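Local coordinates for D-3-phosphoglycerate dehydrogenase oxidoreductase protein (Ralstonia solanacearum, PDB 3GG9) that probably catalyses the NAD-dependent oxidation of D-3-phosphoglycerate, as a member of the D-isomer specific 2-hydroxyacid dehydrogenase family, at residues Pro111-Trp116 with Ala176-Ala181; Gln123-Gln128 with Pro150-Gly155; Arg156-Gln161 with Arg180-Asn185; Gly164-Gly169 with Ala211-Ser216; Thr244-Asn249 with Pro270-Ile275. One frame throughout, in Å; residues are numbered along the deposited sequence.

How the interactions relate
From the N terminus, interaction 1 closes the widest of the loops, bringing helix 109-123 against helix 170-181. Interaction 2 is nested inside that loop and ties the turn between helices 109-123 and 126-134 to the long connection before strand 162-166. Interaction 3 then links the end of this connection to the exit of helix 170-181, finishing on the same stretch as interaction 1. Interaction 4 crosses both, since it starts on strand 162-166 and ends beyond them, at helix 209-215. Interaction 5 follows in series and pairs two neighbouring strands of the same seven-stranded parallel sheet. Interactions 1, 2 and 3 also touch the second subunit; interactions 4 and 5 remain within the chain.

Interaction 1: residues Pro111-Trp116 with Ala176-Ala181; sequences PAELTW and AGYGRA
Aromatic contact leads here: Tyr178 and Trp116 slide past each other in opposite senses, and Tyr178 CB, rather than the phenol ring, sits over the centre of the indole. That methylene gives a CH-pi contact, with Tyr178 CB 3.8 Å from the centroid of the six-membered ring of Trp116 and close to the ring normal. The phenol ring beyond it turns an edge toward the indole in an offset edge-to-face arrangement, its centroid 5.5 Å from that of the five-membered ring of Trp116, with the planes 62° apart. With CG of Trp116 anti to the backbone N (chi1 -153°), the indole reaches over to helix 170-181, where Trp116 CH2 meets Gly179 CA at 3.5 Å.

Apolar and backbone contacts fill in the other end of the tyrosine. Tyr178 CE1 is 4.0 Å from Ala112 CB, while Ala112 O lies near the plane of the ring at its edge. The two elements are helices 109-123 and 170-181, crossing at -45° with their segment axes 10.6 Å apart; the latter follows a glycine-rich turn consistent with the Rossmann-type NAD-binding domain of this family.

Polar contact is at best indirect. A water 2.9 Å from Tyr178 OH also lies near Glu113 OE2, though that leg is too short to rely on. Glu113 CG lies 3.5 Å from Tyr178 OH. The carboxylate of Glu113 has its main partners in the second subunit, where OE1 accepts from Leu158 N and OE2 from Lys159 N.

Interaction 2: residues Gln123-Gln128 with Pro150-Gly155; sequences QRRIPQ and PNFGIG
Arg125 takes hold of one backbone oxygen with two nitrogens: NE and NH1 of Arg125 both donate to Phe152 O, each at 2.9 Å. A bend in the Arg125 chain at chi2 (87°) carries the two nitrogens there. The approach is side-on, and sharing one acceptor leaves both bonds well short of straight. The oxygen is somewhat out of the guanidinium plane. The third nitrogen of the group, NH2, is used by Ala122 O, so the guanidinium is fixed from two directions.

Two local motifs frame this grip. Arg125, just past helix 109-123, has positive phi and closes it with a Schellman motif, serving at the same time as N-cap residue of helix 126-134, while Phe152 is inside the type I turn from Asn151 to Ile154. The same arginine also meets the side chain of its acceptor residue: NH1 of Arg125 stands over one face of the Phe152 ring, 3.2 Å from CE1 and displaced toward the rim. CZ of Arg125 is 4.7 Å from the centroid of that ring, a cation-pi contact in which the guanidinium stands steeply on the ring, the planes 76° apart.

Farther out, Arg124 folds its chain beside Gly155 and sends its guanidinium to the second subunit, where Ala110 O, Ile301 O and Gly302 O accept from it. Arg124 CD lies 3.9 Å from Gly155 CA. The same glycine CA directs a C-H at Gln123 O, 3.4 Å away.

Interaction 3: residues Arg156-Gln161 with Arg180-Asn185; sequences RVLKGQ and RAFGMN
Gly160 N donates to Gly183 O at 2.8 Å, joining two tight backbone turns whose glycines both have positive phi. The donor stands well above the carbonyl plane of Gly183, 47° out of it, and thus away from the usual lone-pair direction. Gly160 belongs to the type II turn from Leu158 to Gln161, closed by Gln161 N donating to Leu158 O; Gly183 terminates helix 170-181 in a Schellman motif. Nearby, Asn185 N also points at Gln161 O, at a modelled 2.5 Å that is doubtfully short, and Lys159 CA makes a C-H contact with Phe182 O at 3.4 Å. The extended side chain of Lys159 leads away from the contact.

The apolar side of the junction belongs to Leu158 and Met184. Met184 crosses the leucine at a slant, its chain bent at the last torsion (chi3 79°), which turns the methyl so that Met184 CE is 3.9 Å from Leu158 CD2. Its CG lies 3.5 Å from Leu158 O, and the sulfur rests against Leu158 CB. The other leucine branch, Leu158 CD1, approaches Phe182 CD1 at 4.1 Å.

Leu158 and Met184 both lean on Trp116 of helix 109-123, and Phe182 packs on Met120 of that helix and stacks on Tyr178 of the second subunit. The exit of helix 170-181 and the entry to strand 162-166 are thus fastened together beside the start of strand 185-189.

Interaction 4: residues Gly164-Gly169 with Ala211-Ser216; sequences GIFGYG and ALFEQS
Phe166 and Leu212 meet because each swings its CG anti to the backbone N, at chi1 -164° and -168°, so that the side chains reach across the gap between a strand and a helix. The strand is 162-166 of the Rossmann-type sheet, and helix 209-215 packs against it, running roughly the opposite way, at 146°, with the segment axes 8.7 Å apart at closest approach. Beyond Phe166 the chain enters the glycine-rich turn; Gly167 and Gly169 fit the GxGxxG pattern associated with dinucleotide binding, and are consistent with the NAD binding expected of the family.

Leu212 divides its two branches between different strand residues. CD2 of Leu212 touches Phe166 CB at 3.9 Å, at the root of the aromatic side chain, whereas CD1 of Leu212 lies over the bare backbone, 3.8 Å from Gly164 CA. Phe213, one residue further along the helix, comes at the Phe166 ring obliquely, its CZ 4.0 Å from Phe166 CD1. Phe166 also packs on Leu223 and Ile233, while Phe213 also rests on Met241.

The helix ends at Ser216, whose hydroxyl turns back to donate to Leu212 O at 2.6 Å, an acceptor that also takes the bond from Ser216 N. Held this way, the hydroxyl projects toward Gly164, a residue with no side chain to stand between them: Ser216 OG sits 3.1 Å from Gly164 CA.

Interaction 5: residues Thr244-Asn249 with Pro270-Ile275; sequences TALFVN and PGMAAI
Strand 246-249, helix 260-267 and strand 272-275 form a beta-alpha-beta unit, and its two strands lie side by side in the parallel sheet of the probable NAD-binding domain. Leu246 is level with Met272, Phe247 with Ala273, Val248 with Ala274 and Asn249 with Ile275. The ladder alternates: Met272 N donates to Ala245 O, Phe247 N to Met272 O, Ala274 N to Phe247 O and Asn249 N to Ala274 O. The bond from Phe247 N to Met272 O, 2.8 Å long, is nearly straight (168°). Ala245 O also takes a weak bond from Gly271 N, which follows Pro270, whose preceding peptide bond is cis.

On one face, Leu246 has CG anti to the backbone N (chi1 167°), and chi2 of 75° brings CD1 over Met272, 3.8 Å from its CG. Leu246, Val248 and Met272 rest on helix 109-123. On the other, Phe247 CB meets Pro270 CG at 3.9 Å, and Phe247 and Ala273 are covered by helix 260-267. Asn249 OD1 accepts from Ser251 N, and its ND2 donates to Arg252 O.

With both faces largely apolar and buried, the N-H and C=O groups facing each other between the strands are satisfied by the ladder, and Leu246 and Val248 bond on to strand 218-221.

Interaction 1: residues Pro111-Trp116 with Ala176-Ala181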
# COMPACT_ATOMS: atom_id res chain seq x y z
N PRO A 111 -2.47 6.67 -11.86
CA PRO A 111 -1.04 6.55 -11.53
C PRO A 111 -0.58 7.31 -10.30
O PRO A 111 0.39 6.93 -9.69
CB PRO A 111 -0.33 7.05 -12.80
CG PRO A 111 -1.32 8.02 -13.38
CD PRO A 111 -2.65 7.37 -13.15
N ALA A 112 -1.26 8.41 -9.92
CA ALA A 112 -0.91 9.08 -8.67
C ALA A 112 -1.25 8.19 -7.46
O ALA A 112 -0.46 8.07 -6.51
CB ALA A 112 -1.64 10.43 -8.54
N GLU A 113 -2.43 7.59 -7.48
CA GLU A 113 -2.83 6.74 -6.37
C GLU A 113 -1.92 5.54 -6.30
O GLU A 113 -1.57 5.07 -5.23
CB GLU A 113 -4.26 6.29 -6.51
CG GLU A 113 -5.21 7.48 -6.30
CD GLU A 113 -6.64 7.08 -6.07
OE1 GLU A 113 -6.91 5.87 -6.01
OE2 GLU A 113 -7.51 7.97 -5.92
N LEU A 114 -1.56 5.07 -7.46
CA LEU A 114 -0.67 3.89 -7.53
C LEU A 114 0.71 4.21 -6.93
O LEU A 114 1.28 3.39 -6.20
CB LEU A 114 -0.54 3.42 -8.96
CG LEU A 114 0.13 2.04 -9.16
CD1 LEU A 114 1.67 2.15 -9.30
CD2 LEU A 114 -0.26 1.04 -8.03
N THR A 115 1.26 5.36 -7.30
CA THR A 115 2.49 5.88 -6.67
C THR A 115 2.44 5.85 -5.14
O THR A 115 3.36 5.39 -4.48
CB THR A 115 2.81 7.33 -7.15
OG1 THR A 115 2.93 7.32 -8.57
CG2 THR A 115 4.11 7.84 -6.54
N TRP A 116 1.34 6.33 -4.58
CA TRP A 116 1.17 6.37 -3.13
C TRP A 116 0.97 5.01 -2.51
O TRP A 116 1.43 4.77 -1.40
CB TRP A 116 -0.01 7.28 -2.73
CG TRP A 116 0.24 7.81 -1.36
CD1 TRP A 116 -0.37 7.43 -0.21
CD2 TRP A 116 1.25 8.77 -1.00
NE1 TRP A 116 0.17 8.13 0.87
CE2 TRP A 116 1.16 8.95 0.40
CE3 TRP A 116 2.20 9.50 -1.72
CZ2 TRP A 116 2.01 9.83 1.09
CZ3 TRP A 116 3.04 10.36 -1.04
CH2 TRP A 116 2.94 10.53 0.34
N ALA A 176 2.30 15.18 -4.32
CA ALA A 176 2.67 16.22 -3.35
C ALA A 176 1.53 16.51 -2.34
O ALA A 176 1.79 16.68 -1.13
CB ALA A 176 3.12 17.51 -4.07
N GLY A 177 0.29 16.56 -2.83
CA GLY A 177 -0.90 16.73 -2.00
C GLY A 177 -1.11 15.60 -0.98
O GLY A 177 -1.43 15.85 0.18
N TYR A 178 -0.92 14.36 -1.42
CA TYR A 178 -0.99 13.21 -0.52
C TYR A 178 0.02 13.31 0.61
O TYR A 178 -0.28 13.01 1.79
CB TYR A 178 -0.76 11.90 -1.30
CG TYR A 178 -1.74 11.62 -2.42
CD1 TYR A 178 -1.37 10.87 -3.51
CD2 TYR A 178 -3.07 12.10 -2.37
CE1 TYR A 178 -2.26 10.58 -4.55
CE2 TYR A 178 -3.97 11.84 -3.41
CZ TYR A 178 -3.56 11.07 -4.50
OH TYR A 178 -4.43 10.80 -5.53
N GLY A 179 1.24 13.71 0.26
CA GLY A 179 2.32 13.91 1.22
C GLY A 179 1.92 14.90 2.29
O GLY A 179 2.05 14.61 3.47
N ARG A 180 1.40 16.05 1.86
CA ARG A 180 0.93 17.09 2.77
C ARG A 180 -0.17 16.57 3.70
O ARG A 180 -0.15 16.84 4.91
CB ARG A 180 0.44 18.32 1.99
CG ARG A 180 0.32 19.58 2.84
CD ARG A 180 1.45 20.58 2.57
NE ARG A 180 2.77 20.10 2.99
CZ ARG A 180 3.89 20.81 2.88
NH1 ARG A 180 3.87 22.03 2.37
NH2 ARG A 180 5.05 20.29 3.27
N ALA A 181 -1.12 15.82 3.15
CA ALA A 181 -2.21 15.27 3.96
C ALA A 181 -1.74 14.19 4.94
O ALA A 181 -2.38 13.97 5.95
CB ALA A 181 -3.31 14.75 3.10
O HOH W 1 -7.27 10.39 -5.32

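Interaction 2: residues Gln123-Gln128 with Pro150-Gly155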
# COMPACT_ATOMS: atom_id res chain seq x y z
N GLN A 123 7.15 1.57 2.55
CA GLN A 123 7.53 2.05 3.89
C GLN A 123 7.06 1.14 5.02
O GLN A 123 7.63 1.17 6.12
CB GLN A 123 7.02 3.49 4.14
CG GLN A 123 7.79 4.59 3.37
CD GLN A 123 9.32 4.56 3.62
OE1 GLN A 123 10.02 3.65 3.19
NE2 GLN A 123 9.82 5.57 4.32
N ARG A 124 6.01 0.36 4.77
CA ARG A 124 5.52 -0.55 5.80
C ARG A 124 5.90 -1.99 5.53
O ARG A 124 5.45 -2.90 6.26
CB ARG A 124 4.01 -0.43 6.03
CG ARG A 124 3.58 0.91 6.74
CD ARG A 124 4.39 1.20 8.04
NE ARG A 124 3.89 0.46 9.21
CZ ARG A 124 3.05 0.94 10.13
NH1 ARG A 124 2.58 2.18 10.02
NH2 ARG A 124 2.68 0.16 11.14
N ARG A 125 6.69 -2.19 4.48
CA ARG A 125 7.21 -3.52 4.08
C ARG A 125 6.12 -4.55 3.87
O ARG A 125 6.27 -5.74 4.16
CB ARG A 125 8.30 -4.01 5.05
CG ARG A 125 9.57 -3.15 5.03
CD ARG A 125 9.51 -1.94 5.97
NE ARG A 125 10.81 -1.30 6.15
CZ ARG A 125 11.30 -0.29 5.42
NH1 ARG A 125 12.48 0.21 5.71
NH2 ARG A 125 10.61 0.23 4.41
N ILE A 126 4.99 -4.08 3.35
CA ILE A 126 3.83 -4.92 3.17
C ILE A 126 4.05 -6.19 2.30
O ILE A 126 3.72 -7.26 2.78
CB ILE A 126 2.60 -4.12 2.77
CG1 ILE A 126 2.29 -3.15 3.90
CG2 ILE A 126 1.43 -5.05 2.41
CD1 ILE A 126 1.04 -2.37 3.68
N PRO A 127 4.61 -6.07 1.06
CA PRO A 127 4.83 -7.31 0.29
C PRO A 127 5.70 -8.33 1.04
O PRO A 127 5.37 -9.52 1.07
CB PRO A 127 5.56 -6.81 -0.97
CG PRO A 127 5.10 -5.41 -1.11
CD PRO A 127 5.05 -4.89 0.29
N GLN A 128 6.78 -7.85 1.67
CA GLN A 128 7.69 -8.70 2.43
C GLN A 128 7.04 -9.41 3.63
O GLN A 128 7.22 -10.60 3.82
CB GLN A 128 8.93 -7.93 2.88
CG GLN A 128 9.76 -7.30 1.74
CD GLN A 128 9.37 -5.86 1.42
OE1 GLN A 128 8.23 -5.43 1.65
NE2 GLN A 128 10.33 -5.10 0.92
N PRO A 150 20.11 -0.54 11.01
CA PRO A 150 19.47 -1.23 12.14
C PRO A 150 17.94 -1.08 12.11
O PRO A 150 17.43 0.03 11.92
CB PRO A 150 20.07 -0.54 13.37
CG PRO A 150 20.63 0.76 12.86
CD PRO A 150 21.10 0.46 11.49
N ASN A 151 17.24 -2.20 12.28
CA ASN A 151 15.77 -2.25 12.28
C ASN A 151 15.15 -1.82 10.95
O ASN A 151 14.04 -1.30 10.93
CB ASN A 151 15.16 -1.42 13.42
CG ASN A 151 15.28 -2.09 14.78
OD1 ASN A 151 15.67 -3.25 14.89
ND2 ASN A 151 14.95 -1.35 15.82
N PHE A 152 15.87 -2.04 9.85
CA PHE A 152 15.40 -1.62 8.54
C PHE A 152 14.20 -2.45 8.10
O PHE A 152 13.41 -2.02 7.26
CB PHE A 152 16.53 -1.67 7.50
CG PHE A 152 16.23 -0.88 6.25
CD1 PHE A 152 15.81 0.45 6.32
CD2 PHE A 152 16.35 -1.47 5.01
CE1 PHE A 152 15.53 1.17 5.16
CE2 PHE A 152 16.07 -0.76 3.85
CZ PHE A 152 15.66 0.57 3.92
N GLY A 153 14.04 -3.63 8.70
CA GLY A 153 12.94 -4.54 8.39
C GLY A 153 11.62 -4.07 8.99
O GLY A 153 10.55 -4.55 8.62
N ILE A 154 11.68 -3.11 9.90
CA ILE A 154 10.50 -2.57 10.60
C ILE A 154 9.88 -1.41 9.82
O ILE A 154 10.60 -0.67 9.16
CB ILE A 154 10.87 -2.21 12.09
CG1 ILE A 154 10.14 -3.12 13.07
CG2 ILE A 154 10.58 -0.77 12.48
CD1 ILE A 154 10.80 -4.45 13.22
N GLY A 155 8.57 -1.23 9.92
CA GLY A 155 7.88 -0.13 9.27
C GLY A 155 8.34 1.26 9.66
O GLY A 155 8.95 1.46 10.72

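Interaction 3: residues Arg156-Gln161 with Arg180-Asn185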
# COMPACT_ATOMS: atom_id res chain seq x y z
N ARG A 156 8.09 2.22 8.77
CA ARG A 156 8.42 3.62 9.01
C ARG A 156 7.18 4.47 8.78
O ARG A 156 6.45 4.28 7.81
CB ARG A 156 9.55 4.08 8.09
CG ARG A 156 10.66 3.03 7.92
CD ARG A 156 11.84 3.59 7.13
NE ARG A 156 12.94 4.01 7.99
CZ ARG A 156 13.16 5.26 8.37
NH1 ARG A 156 12.38 6.26 7.98
NH2 ARG A 156 14.18 5.50 9.16
N VAL A 157 6.97 5.41 9.68
CA VAL A 157 5.83 6.33 9.64
C VAL A 157 6.17 7.42 8.62
O VAL A 157 7.34 7.77 8.45
CB VAL A 157 5.54 6.91 11.05
CG1 VAL A 157 6.69 7.69 11.55
CG2 VAL A 157 4.32 7.77 11.10
N LEU A 158 5.16 7.93 7.92
CA LEU A 158 5.36 9.02 6.97
C LEU A 158 5.30 10.38 7.66
O LEU A 158 6.09 11.26 7.35
CB LEU A 158 4.33 8.96 5.84
CG LEU A 158 4.35 7.70 4.96
CD1 LEU A 158 3.20 7.77 3.96
CD2 LEU A 158 5.65 7.60 4.23
N LYS A 159 4.35 10.53 8.59
CA LYS A 159 4.18 11.81 9.31
C LYS A 159 5.51 12.39 9.78
O LYS A 159 6.26 11.72 10.46
CB LYS A 159 3.25 11.66 10.52
CG LYS A 159 2.99 13.01 11.24
CD LYS A 159 2.08 12.88 12.46
CE LYS A 159 1.64 14.25 12.91
NZ LYS A 159 0.85 14.23 14.17
N GLY A 160 5.81 13.62 9.37
CA GLY A 160 6.98 14.34 9.85
C GLY A 160 8.26 14.03 9.10
O GLY A 160 9.31 14.56 9.43
N GLN A 161 8.17 13.14 8.10
CA GLN A 161 9.27 12.83 7.21
C GLN A 161 9.27 13.69 5.96
O GLN A 161 8.30 14.38 5.66
CB GLN A 161 9.21 11.36 6.80
CG GLN A 161 9.27 10.43 7.98
CD GLN A 161 10.69 10.07 8.31
OE1 GLN A 161 11.26 9.16 7.70
NE2 GLN A 161 11.28 10.79 9.27
N ARG A 180 1.40 16.05 1.86
CA ARG A 180 0.93 17.09 2.77
C ARG A 180 -0.17 16.57 3.70
O ARG A 180 -0.15 16.84 4.91
CB ARG A 180 0.44 18.32 1.99
CG ARG A 180 0.32 19.58 2.84
CD ARG A 180 1.45 20.58 2.57
NE ARG A 180 2.77 20.10 2.99
CZ ARG A 180 3.89 20.81 2.88
NH1 ARG A 180 3.87 22.03 2.37
NH2 ARG A 180 5.05 20.29 3.27
N ALA A 181 -1.12 15.82 3.15
CA ALA A 181 -2.21 15.27 3.96
C ALA A 181 -1.74 14.19 4.94
O ALA A 181 -2.38 13.97 5.95
CB ALA A 181 -3.31 14.75 3.10
N PHE A 182 -0.63 13.52 4.65
CA PHE A 182 -0.03 12.64 5.64
C PHE A 182 0.89 13.33 6.65
O PHE A 182 1.45 12.68 7.54
CB PHE A 182 0.69 11.43 4.96
CG PHE A 182 -0.27 10.30 4.65
CD1 PHE A 182 -0.34 9.19 5.49
CD2 PHE A 182 -1.15 10.37 3.58
CE1 PHE A 182 -1.24 8.16 5.26
CE2 PHE A 182 -2.09 9.32 3.35
CZ PHE A 182 -2.12 8.22 4.19
N GLY A 183 1.02 14.66 6.54
CA GLY A 183 1.87 15.43 7.47
C GLY A 183 3.37 15.31 7.18
O GLY A 183 4.20 15.47 8.08
N MET A 184 3.72 15.04 5.92
CA MET A 184 5.11 14.96 5.48
C MET A 184 5.66 16.37 5.19
O MET A 184 4.88 17.31 4.98
CB MET A 184 5.26 14.06 4.24
CG MET A 184 4.77 12.61 4.41
SD MET A 184 5.22 11.54 3.03
CE MET A 184 6.95 11.18 3.41
N ASN A 185 6.98 16.52 5.25
CA ASN A 185 7.69 17.72 4.79
C ASN A 185 7.92 17.62 3.27
O ASN A 185 8.80 16.88 2.81
CB ASN A 185 9.02 17.87 5.57
CG ASN A 185 9.77 19.16 5.24
OD1 ASN A 185 9.17 20.23 5.16
ND2 ASN A 185 11.09 19.05 5.06

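Interaction 4: residues Gly164-Gly169 with Ala211-Ser216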
# COMPACT_ATOMS: atom_id res chain seq x y z
N GLY A 164 10.42 14.09 -1.18
CA GLY A 164 10.94 14.76 -2.37
C GLY A 164 10.11 14.44 -3.62
O GLY A 164 9.84 13.27 -3.93
N ILE A 165 9.65 15.48 -4.30
CA ILE A 165 8.92 15.32 -5.56
C ILE A 165 9.78 15.89 -6.69
O ILE A 165 9.99 17.10 -6.78
CB ILE A 165 7.51 15.99 -5.50
CG1 ILE A 165 6.64 15.37 -4.39
CG2 ILE A 165 6.82 15.94 -6.86
CD1 ILE A 165 6.40 13.85 -4.52
N PHE A 166 10.29 14.99 -7.53
CA PHE A 166 11.03 15.36 -8.73
C PHE A 166 10.11 15.44 -9.96
O PHE A 166 9.86 14.43 -10.63
CB PHE A 166 12.19 14.36 -8.94
CG PHE A 166 13.28 14.82 -9.90
CD1 PHE A 166 14.49 14.14 -9.95
CD2 PHE A 166 13.12 15.94 -10.73
CE1 PHE A 166 15.52 14.53 -10.83
CE2 PHE A 166 14.13 16.35 -11.62
CZ PHE A 166 15.34 15.64 -11.67
N GLY A 167 9.62 16.65 -10.27
CA GLY A 167 8.69 16.89 -11.39
C GLY A 167 7.32 17.23 -10.85
O GLY A 167 6.74 16.49 -10.07
N TYR A 168 6.80 18.37 -11.27
CA TYR A 168 5.55 18.85 -10.71
C TYR A 168 4.51 19.09 -11.81
O TYR A 168 3.93 20.17 -11.93
CB TYR A 168 5.84 20.07 -9.84
CG TYR A 168 4.73 20.47 -8.87
CD1 TYR A 168 4.49 19.76 -7.68
CD2 TYR A 168 3.92 21.57 -9.14
CE1 TYR A 168 3.47 20.13 -6.81
CE2 TYR A 168 2.90 21.94 -8.29
CZ TYR A 168 2.68 21.23 -7.12
OH TYR A 168 1.66 21.64 -6.29
N GLY A 169 4.27 18.04 -12.61
CA GLY A 169 3.18 18.03 -13.60
C GLY A 169 1.91 17.62 -12.86
O GLY A 169 1.85 17.69 -11.65
N ALA A 211 20.17 18.72 -3.24
CA ALA A 211 19.48 18.87 -1.96
C ALA A 211 18.26 17.95 -1.83
O ALA A 211 17.94 17.47 -0.74
CB ALA A 211 19.06 20.33 -1.75
N LEU A 212 17.57 17.74 -2.95
CA LEU A 212 16.40 16.87 -2.99
C LEU A 212 16.76 15.43 -2.66
O LEU A 212 16.07 14.79 -1.88
CB LEU A 212 15.74 16.94 -4.37
CG LEU A 212 14.36 16.30 -4.49
CD1 LEU A 212 13.27 17.27 -3.97
CD2 LEU A 212 14.12 15.96 -5.95
N PHE A 213 17.86 14.95 -3.23
CA PHE A 213 18.31 13.58 -3.02
C PHE A 213 18.91 13.34 -1.62
O PHE A 213 18.74 12.26 -1.05
CB PHE A 213 19.31 13.18 -4.13
CG PHE A 213 18.65 12.85 -5.45
CD1 PHE A 213 18.45 13.83 -6.41
CD2 PHE A 213 18.19 11.56 -5.70
CE1 PHE A 213 17.82 13.52 -7.63
CE2 PHE A 213 17.55 11.25 -6.91
CZ PHE A 213 17.37 12.23 -7.88
N GLU A 214 19.59 14.36 -1.08
CA GLU A 214 20.16 14.31 0.27
C GLU A 214 19.12 14.27 1.38
O GLU A 214 19.24 13.49 2.33
CB GLU A 214 21.10 15.51 0.48
CG GLU A 214 22.45 15.34 -0.20
CD GLU A 214 23.26 16.63 -0.41
OE1 GLU A 214 22.72 17.76 -0.26
OE2 GLU A 214 24.45 16.50 -0.74
N GLN A 215 18.09 15.12 1.24
CA GLN A 215 17.11 15.37 2.29
C GLN A 215 15.88 14.46 2.34
O GLN A 215 15.28 14.31 3.41
CB GLN A 215 16.62 16.81 2.18
CG GLN A 215 17.63 17.87 2.61
CD GLN A 215 17.04 19.25 2.45
OE1 GLN A 215 16.58 19.85 3.42
NE2 GLN A 215 16.99 19.73 1.22
N SER A 216 15.48 13.88 1.21
CA SER A 216 14.22 13.14 1.14
C SER A 216 14.27 11.80 1.85
O SER A 216 15.23 11.05 1.69
CB SER A 216 13.81 12.91 -0.31
OG SER A 216 13.66 14.13 -1.00

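Interaction 5: residues Thr244-Asn249 with Pro270-Ile275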
# COMPACT_ATOMS: atom_id res chain seq x y z
N THR A 244 18.48 4.98 4.73
CA THR A 244 17.12 4.57 5.08
C THR A 244 16.05 5.06 4.08
O THR A 244 14.83 4.85 4.28
CB THR A 244 16.72 5.18 6.43
OG1 THR A 244 16.98 6.59 6.39
CG2 THR A 244 17.48 4.52 7.58
N ALA A 245 16.51 5.74 3.03
CA ALA A 245 15.65 6.40 2.06
C ALA A 245 15.00 5.46 1.06
O ALA A 245 15.57 4.42 0.69
CB ALA A 245 16.42 7.50 1.34
N LEU A 246 13.79 5.83 0.65
CA LEU A 246 13.05 5.12 -0.40
C LEU A 246 12.99 5.90 -1.74
O LEU A 246 12.57 7.07 -1.80
CB LEU A 246 11.65 4.75 0.12
CG LEU A 246 10.62 4.29 -0.93
CD1 LEU A 246 10.97 2.87 -1.36
CD2 LEU A 246 9.19 4.38 -0.34
N PHE A 247 13.43 5.25 -2.80
CA PHE A 247 13.32 5.82 -4.14
C PHE A 247 12.12 5.22 -4.89
O PHE A 247 12.03 4.01 -5.04
CB PHE A 247 14.60 5.55 -4.94
CG PHE A 247 14.55 6.07 -6.35
CD1 PHE A 247 14.65 7.44 -6.61
CD2 PHE A 247 14.37 5.20 -7.42
CE1 PHE A 247 14.60 7.91 -7.92
CE2 PHE A 247 14.32 5.66 -8.72
CZ PHE A 247 14.44 7.02 -8.97
N VAL A 248 11.19 6.07 -5.34
CA VAL A 248 10.00 5.61 -6.06
C VAL A 248 10.00 6.08 -7.51
O VAL A 248 10.20 7.27 -7.80
CB VAL A 248 8.65 6.05 -5.35
CG1 VAL A 248 7.43 5.46 -6.06
CG2 VAL A 248 8.64 5.65 -3.87
N ASN A 249 9.77 5.16 -8.44
CA ASN A 249 9.66 5.53 -9.85
C ASN A 249 8.52 4.80 -10.52
O ASN A 249 8.65 3.64 -10.90
CB ASN A 249 10.99 5.27 -10.60
CG ASN A 249 10.97 5.80 -12.03
OD1 ASN A 249 10.06 6.52 -12.44
ND2 ASN A 249 11.98 5.44 -12.80
N PRO A 270 20.04 4.60 -2.25
CA PRO A 270 19.04 4.60 -1.17
C PRO A 270 18.93 3.21 -0.54
O PRO A 270 19.52 2.26 -1.06
CB PRO A 270 17.75 4.96 -1.90
CG PRO A 270 17.94 4.40 -3.28
CD PRO A 270 19.40 4.68 -3.58
N GLY A 271 18.20 3.08 0.56
CA GLY A 271 18.01 1.80 1.22
C GLY A 271 16.97 0.91 0.55
O GLY A 271 17.01 -0.33 0.65
N MET A 272 16.02 1.54 -0.13
CA MET A 272 14.91 0.79 -0.73
C MET A 272 14.40 1.50 -1.97
O MET A 272 14.53 2.72 -2.12
CB MET A 272 13.78 0.59 0.30
CG MET A 272 12.63 -0.37 -0.16
SD MET A 272 11.42 -0.92 1.09
CE MET A 272 12.57 -1.88 2.10
N ALA A 273 13.86 0.70 -2.89
CA ALA A 273 13.16 1.24 -4.03
C ALA A 273 11.78 0.60 -4.24
O ALA A 273 11.52 -0.53 -3.83
CB ALA A 273 14.00 1.15 -5.26
N ALA A 274 10.88 1.36 -4.87
CA ALA A 274 9.62 0.82 -5.33
C ALA A 274 9.43 1.31 -6.77
O ALA A 274 9.48 2.51 -7.04
CB ALA A 274 8.45 1.26 -4.41
N ILE A 275 9.30 0.38 -7.71
CA ILE A 275 9.24 0.75 -9.12
C ILE A 275 8.07 0.06 -9.84
O ILE A 275 7.68 -1.05 -9.50
CB ILE A 275 10.60 0.53 -9.89
CG1 ILE A 275 10.98 -0.95 -9.96
CG2 ILE A 275 11.79 1.36 -9.30
CD1 ILE A 275 10.74 -1.51 -11.29